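Local coordinates for tartronic semialdehyde reductase (Salmonella typhimurium, PDB 1YB4), which probably catalyses the NAD(P)H-dependent reduction of tartronate semialdehyde (2-hydroxy-3-oxopropanoate) to (R)-glycerate, as a member of the 3-hydroxyisobutyrate dehydrogenase-related family, at residues A[21-27]-A[151-155]; A[265-269]-A[282-288]. One frame throughout, in Å; residues are numbered along the deposited sequence.

The two contacts lie in different parts of a two-domain dehydrogenase: contact 1 is partly buried, contact 2 is buried. Contact 1 comes first along the chain and lies in the Rossmann-type NAD-binding domain, where helix 15-24 and helix 142-155 pack beside each other on the mixed sheet. Contact 2 follows in the all-helical C-terminal region, between helix 257-271 and helix 283-290. Their centres are 39 Å apart on opposite sides of the chain's centre, with nearest atoms about 24 Å apart, and the long helix 167-195 intervenes in sequence. Contact 1 is internal to one subunit, whereas contact 2 lies where other subunits of the tetramer meet the chain.

Contact 1: A[21-27]-A[151-155]; sequences NLARAGH and LFDIL
Ile154 reaches into the corner where the 21-27 segment turns away from its helix, and its two branches part there. CG1 lies beside the backbone N (chi1 -59°) and carries CD1 to Ala25 CB, 3.7 Å away, and to the edge of the His27 ring, where CD1 is 4.0 Å from NE2 and near the ring plane. The other branch, CG2, turns back toward the preceding helical turn and lies 3.5 Å from the backbone O of Asn21. Leu151 approaches the same imidazole differently: its CD2 sits 4.1 Å from the His27 ring centroid, 30° off the normal, an off-centre CH-pi contact. A Schellman motif at Gly26, with positive phi, ends helix 15-24 and turns the chain toward strand 28-31, which helps to bring His27 to these residues. This helix follows the first strand of the Rossmann-type fold, strand 5-8, after a glycine-rich turn that fits the GxGxxG pattern. Deeper in, the leucines take over. Leu22 CG meets Leu155 CD2 at 3.9 Å, the two side chains crossing at a slant, while Leu22 CD2 lies 4.2 Å from Leu151 CB. Beneath them, Phe8 and Phe63 of the sheet touch Leu22, and Leu6 touches both His27 and Leu151.

Contact 2: A[265-269]-A[282-288]; sequences LFNTC and MVQALEL
A selenomethionine, Met282, folds back on itself to pack against Leu265 and Phe266, where two helix segments run almost perpendicular, at 86°. Its CG is anti to the backbone N (chi1 163°), but bends at chi2 and chi3 turn the end of the chain against the neighbouring helix. There the methyl CE rests 3.4 Å from Leu265 CB and also meets Leu265 CD1, so the methyl touches both the base and one branch of this leucine, the two side chains crossing at a slant. The selenium lies obliquely beside Phe266 in a Met-aromatic contact: SE is 4.8 Å from the ring centroid, 40° off the normal, with CE1 its closest ring atom. Farther along, Ala285 presents a single methyl, which lets the backbones draw close; its CB lies 3.9 Å from both Leu265 O and Cys269 SG. Thr268 divides its roles, with CG2 packing 3.8 Å from Leu288 CD2 and OG1 hydrogen-bonded to Met289 O of the fourth subunit and Asn255 ND2 of the second. Leu288 likewise packs on Leu288 of the fourth subunit, placing this helix pair at the tetramer interface. Within its own chain, helix 167-195 touches Leu265, Met282 and Leu286, while helix 235-251 packs against Phe266 through Gln239 and Leu242.

Contact 1: A[21-27]-A[151-155]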
loop_
_atom_site.group_PDB
_atom_site.type_symbol
_atom_site.label_atom_id
_atom_site.label_comp_id
_atom_site.label_asym_id
_atom_site.label_seq_id
_atom_site.Cartn_x
_atom_site.Cartn_y
_atom_site.Cartn_z
ATOM N N ASN A 21 -7.555 20.858 -37.025
ATOM C CA ASN A 21 -8.936 20.449 -37.245
ATOM C C ASN A 21 -9.897 21.643 -37.261
ATOM O O ASN A 21 -10.865 21.642 -38.013
ATOM C CB ASN A 21 -9.393 19.451 -36.179
ATOM C CG ASN A 21 -9.389 18.032 -36.684
ATOM O OD1 ASN A 21 -8.341 17.472 -36.987
ATOM N ND2 ASN A 21 -10.574 17.440 -36.788
ATOM N N LEU A 22 -9.647 22.644 -36.422
ATOM C CA LEU A 22 -10.508 23.825 -36.383
ATOM C C LEU A 22 -10.321 24.646 -37.669
ATOM O O LEU A 22 -11.290 25.156 -38.250
ATOM C CB LEU A 22 -10.174 24.692 -35.168
ATOM C CG LEU A 22 -10.548 24.141 -33.789
ATOM C CD1 LEU A 22 -10.012 25.069 -32.738
ATOM C CD2 LEU A 22 -12.064 24.017 -33.656
ATOM N N ALA A 23 -9.070 24.757 -38.112
ATOM C CA ALA A 23 -8.751 25.499 -39.319
ATOM C C ALA A 23 -9.349 24.800 -40.538
ATOM O O ALA A 23 -9.853 25.446 -41.459
ATOM C CB ALA A 23 -7.244 25.624 -39.458
ATOM N N ARG A 24 -9.310 23.476 -40.525
ATOM C CA ARG A 24 -9.836 22.683 -41.626
ATOM C C ARG A 24 -11.346 22.827 -41.757
ATOM O O ARG A 24 -11.911 22.487 -42.790
ATOM C CB ARG A 24 -9.492 21.204 -41.426
ATOM C CG ARG A 24 -9.708 20.325 -42.653
ATOM C CD ARG A 24 -8.368 19.891 -43.234
ATOM N NE ARG A 24 -7.679 18.956 -42.355
ATOM C CZ ARG A 24 -6.408 18.605 -42.502
ATOM N NH1 ARG A 24 -5.849 17.738 -41.660
ATOM N NH2 ARG A 24 -5.696 19.131 -43.487
ATOM N N ALA A 25 -12.007 23.317 -40.716
ATOM C CA ALA A 25 -13.455 23.474 -40.777
ATOM C C ALA A 25 -13.870 24.856 -41.269
ATOM O O ALA A 25 -15.059 25.179 -41.283
ATOM C CB ALA A 25 -14.072 23.205 -39.423
ATOM N N GLY A 26 -12.892 25.672 -41.655
ATOM C CA GLY A 26 -13.195 27.000 -42.165
ATOM C C GLY A 26 -12.941 28.164 -41.223
ATOM O O GLY A 26 -12.976 29.327 -41.637
ATOM N N HIS A 27 -12.688 27.866 -39.955
ATOM C CA HIS A 27 -12.448 28.915 -38.976
ATOM C C HIS A 27 -11.110 29.612 -39.188
ATOM O O HIS A 27 -10.163 29.028 -39.715
ATOM C CB HIS A 27 -12.529 28.330 -37.566
ATOM C CG HIS A 27 -13.874 27.772 -37.235
ATOM N ND1 HIS A 27 -14.965 28.573 -36.977
ATOM C CD2 HIS A 27 -14.328 26.496 -37.203
ATOM C CE1 HIS A 27 -16.035 27.815 -36.806
ATOM N NE2 HIS A 27 -15.675 26.551 -36.939
ATOM N N LEU A 151 -17.624 23.770 -31.764
ATOM C CA LEU A 151 -16.184 23.633 -31.942
ATOM C C LEU A 151 -15.736 22.333 -31.283
ATOM O O LEU A 151 -14.950 21.580 -31.851
ATOM C CB LEU A 151 -15.461 24.815 -31.315
ATOM C CG LEU A 151 -16.018 26.178 -31.715
ATOM C CD1 LEU A 151 -15.153 27.260 -31.092
ATOM C CD2 LEU A 151 -16.055 26.314 -33.233
ATOM N N PHE A 152 -16.225 22.069 -30.077
ATOM C CA PHE A 152 -15.861 20.820 -29.416
ATOM C C PHE A 152 -16.233 19.658 -30.349
ATOM O O PHE A 152 -15.497 18.667 -30.445
ATOM C CB PHE A 152 -16.610 20.652 -28.090
ATOM C CG PHE A 152 -16.092 21.513 -26.968
ATOM C CD1 PHE A 152 -14.724 21.754 -26.817
ATOM C CD2 PHE A 152 -16.968 22.040 -26.025
ATOM C CE1 PHE A 152 -14.232 22.507 -25.736
ATOM C CE2 PHE A 152 -16.483 22.795 -24.935
ATOM C CZ PHE A 152 -15.120 23.026 -24.795
ATOM N N ASP A 153 -17.368 19.800 -31.043
ATOM C CA ASP A 153 -17.870 18.765 -31.960
ATOM C C ASP A 153 -16.872 18.428 -33.046
ATOM O O ASP A 153 -16.856 17.313 -33.553
ATOM C CB ASP A 153 -19.182 19.198 -32.622
ATOM C CG ASP A 153 -20.401 18.915 -31.763
ATOM O OD1 ASP A 153 -21.482 19.473 -32.053
ATOM O OD2 ASP A 153 -20.291 18.127 -30.810
ATOM N N ILE A 154 -16.054 19.404 -33.415
ATOM C CA ILE A 154 -15.038 19.199 -34.436
ATOM C C ILE A 154 -13.836 18.511 -33.809
ATOM O O ILE A 154 -13.179 17.705 -34.449
ATOM C CB ILE A 154 -14.561 20.532 -35.016
ATOM C CG1 ILE A 154 -15.736 21.276 -35.630
ATOM C CG2 ILE A 154 -13.479 20.294 -36.048
ATOM C CD1 ILE A 154 -15.400 22.682 -36.017
ATOM N N LEU A 155 -13.568 18.821 -32.544
ATOM C CA LEU A 155 -12.422 18.263 -31.833
ATOM C C LEU A 155 -12.570 16.853 -31.253
ATOM O O LEU A 155 -11.579 16.169 -31.053
ATOM C CB LEU A 155 -12.003 19.220 -30.717
ATOM C CG LEU A 155 -11.647 20.648 -31.138
ATOM C CD1 LEU A 155 -11.395 21.512 -29.910
ATOM C CD2 LEU A 155 -10.427 20.621 -32.026
#

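Contact 2: A[265-269]-A[282-288]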
loop_
_atom_site.group_PDB
_atom_site.type_symbol
_atom_site.label_atom_id
_atom_site.label_comp_id
_atom_site.label_asym_id
_atom_site.label_seq_id
_atom_site.Cartn_x
_atom_site.Cartn_y
_atom_site.Cartn_z
ATOM N N LEU A 265 4.441 1.954 -8.580
ATOM C CA LEU A 265 4.643 0.844 -9.506
ATOM C C LEU A 265 5.118 1.408 -10.865
ATOM O O LEU A 265 5.946 0.799 -11.551
ATOM C CB LEU A 265 3.348 0.039 -9.665
ATOM C CG LEU A 265 2.831 -0.749 -8.446
ATOM C CD1 LEU A 265 1.484 -1.361 -8.773
ATOM C CD2 LEU A 265 3.811 -1.842 -8.061
ATOM N N PHE A 266 4.598 2.575 -11.241
ATOM C CA PHE A 266 5.026 3.219 -12.486
ATOM C C PHE A 266 6.490 3.607 -12.348
ATOM O O PHE A 266 7.214 3.678 -13.337
ATOM C CB PHE A 266 4.202 4.482 -12.794
ATOM C CG PHE A 266 2.883 4.203 -13.480
ATOM C CD1 PHE A 266 2.745 3.121 -14.341
ATOM C CD2 PHE A 266 1.787 5.043 -13.277
ATOM C CE1 PHE A 266 1.548 2.878 -14.982
ATOM C CE2 PHE A 266 0.572 4.809 -13.918
ATOM C CZ PHE A 266 0.453 3.726 -14.771
ATOM N N ASN A 267 6.918 3.868 -11.115
ATOM C CA ASN A 267 8.301 4.234 -10.857
ATOM C C ASN A 267 9.165 3.017 -11.133
ATOM O O ASN A 267 10.299 3.147 -11.593
ATOM C CB ASN A 267 8.503 4.696 -9.408
ATOM C CG ASN A 267 8.056 6.127 -9.176
ATOM O OD1 ASN A 267 7.922 6.900 -10.117
ATOM N ND2 ASN A 267 7.844 6.491 -7.913
ATOM N N THR A 268 8.629 1.835 -10.847
ATOM C CA THR A 268 9.360 0.602 -11.105
ATOM C C THR A 268 9.446 0.397 -12.621
ATOM O O THR A 268 10.472 -0.035 -13.128
ATOM C CB THR A 268 8.678 -0.607 -10.389
ATOM O OG1 THR A 268 8.897 -0.492 -8.976
ATOM C CG2 THR A 268 9.254 -1.945 -10.857
ATOM N N CYS A 269 8.391 0.747 -13.352
ATOM C CA CYS A 269 8.434 0.610 -14.805
ATOM C C CYS A 269 9.521 1.548 -15.372
ATOM O O CYS A 269 10.430 1.104 -16.096
ATOM C CB CYS A 269 7.076 0.948 -15.433
ATOM S SG CYS A 269 5.693 -0.170 -14.987
HETATM N N MSE A 282 2.279 -1.655 -17.570
HETATM C CA MSE A 282 2.208 -1.731 -16.121
HETATM C C MSE A 282 2.471 -3.150 -15.656
HETATM O O MSE A 282 3.176 -3.368 -14.677
HETATM C CB MSE A 282 0.807 -1.304 -15.661
HETATM C CG MSE A 282 0.419 -1.695 -14.243
HETATM SE SE MSE A 282 1.361 -0.675 -12.910
HETATM C CE MSE A 282 2.508 -2.035 -12.258
ATOM N N VAL A 283 1.900 -4.111 -16.377
ATOM C CA VAL A 283 2.006 -5.523 -16.035
ATOM C C VAL A 283 3.424 -5.979 -15.784
ATOM O O VAL A 283 3.670 -6.883 -14.979
ATOM C CB VAL A 283 1.356 -6.409 -17.139
ATOM C CG1 VAL A 283 2.079 -6.217 -18.454
ATOM C CG2 VAL A 283 1.355 -7.878 -16.713
ATOM N N GLN A 284 4.369 -5.348 -16.458
ATOM C CA GLN A 284 5.765 -5.729 -16.289
ATOM C C GLN A 284 6.252 -5.523 -14.856
ATOM O O GLN A 284 7.122 -6.253 -14.384
ATOM C CB GLN A 284 6.649 -4.940 -17.263
ATOM C CG GLN A 284 6.339 -5.234 -18.723
ATOM C CD GLN A 284 7.386 -4.678 -19.666
ATOM O OE1 GLN A 284 7.529 -3.463 -19.813
ATOM N NE2 GLN A 284 8.133 -5.570 -20.305
ATOM N N ALA A 285 5.689 -4.536 -14.164
ATOM C CA ALA A 285 6.102 -4.265 -12.796
ATOM C C ALA A 285 5.763 -5.432 -11.902
ATOM O O ALA A 285 6.571 -5.833 -11.073
ATOM C CB ALA A 285 5.449 -3.012 -12.285
ATOM N N LEU A 286 4.567 -5.985 -12.065
ATOM C CA LEU A 286 4.191 -7.123 -11.244
ATOM C C LEU A 286 4.893 -8.401 -11.700
ATOM O O LEU A 286 5.142 -9.302 -10.895
ATOM C CB LEU A 286 2.676 -7.293 -11.235
ATOM C CG LEU A 286 2.098 -6.100 -10.475
ATOM C CD1 LEU A 286 1.834 -4.973 -11.429
ATOM C CD2 LEU A 286 0.851 -6.493 -9.796
ATOM N N GLU A 287 5.221 -8.486 -12.988
ATOM C CA GLU A 287 5.931 -9.666 -13.476
ATOM C C GLU A 287 7.295 -9.657 -12.794
ATOM O O GLU A 287 7.765 -10.682 -12.325
ATOM C CB GLU A 287 6.091 -9.629 -14.999
ATOM C CG GLU A 287 4.785 -9.831 -15.752
ATOM C CD GLU A 287 4.936 -9.632 -17.248
ATOM O OE1 GLU A 287 5.661 -8.698 -17.644
ATOM O OE2 GLU A 287 4.323 -10.389 -18.029
ATOM N N LEU A 288 7.912 -8.482 -12.717
ATOM C CA LEU A 288 9.224 -8.335 -12.085
ATOM C C LEU A 288 9.167 -8.736 -10.606
ATOM O O LEU A 288 10.026 -9.479 -10.109
ATOM C CB LEU A 288 9.691 -6.879 -12.204
ATOM C CG LEU A 288 11.061 -6.513 -11.627
ATOM C CD1 LEU A 288 12.128 -7.306 -12.332
ATOM C CD2 LEU A 288 11.328 -5.022 -11.803
#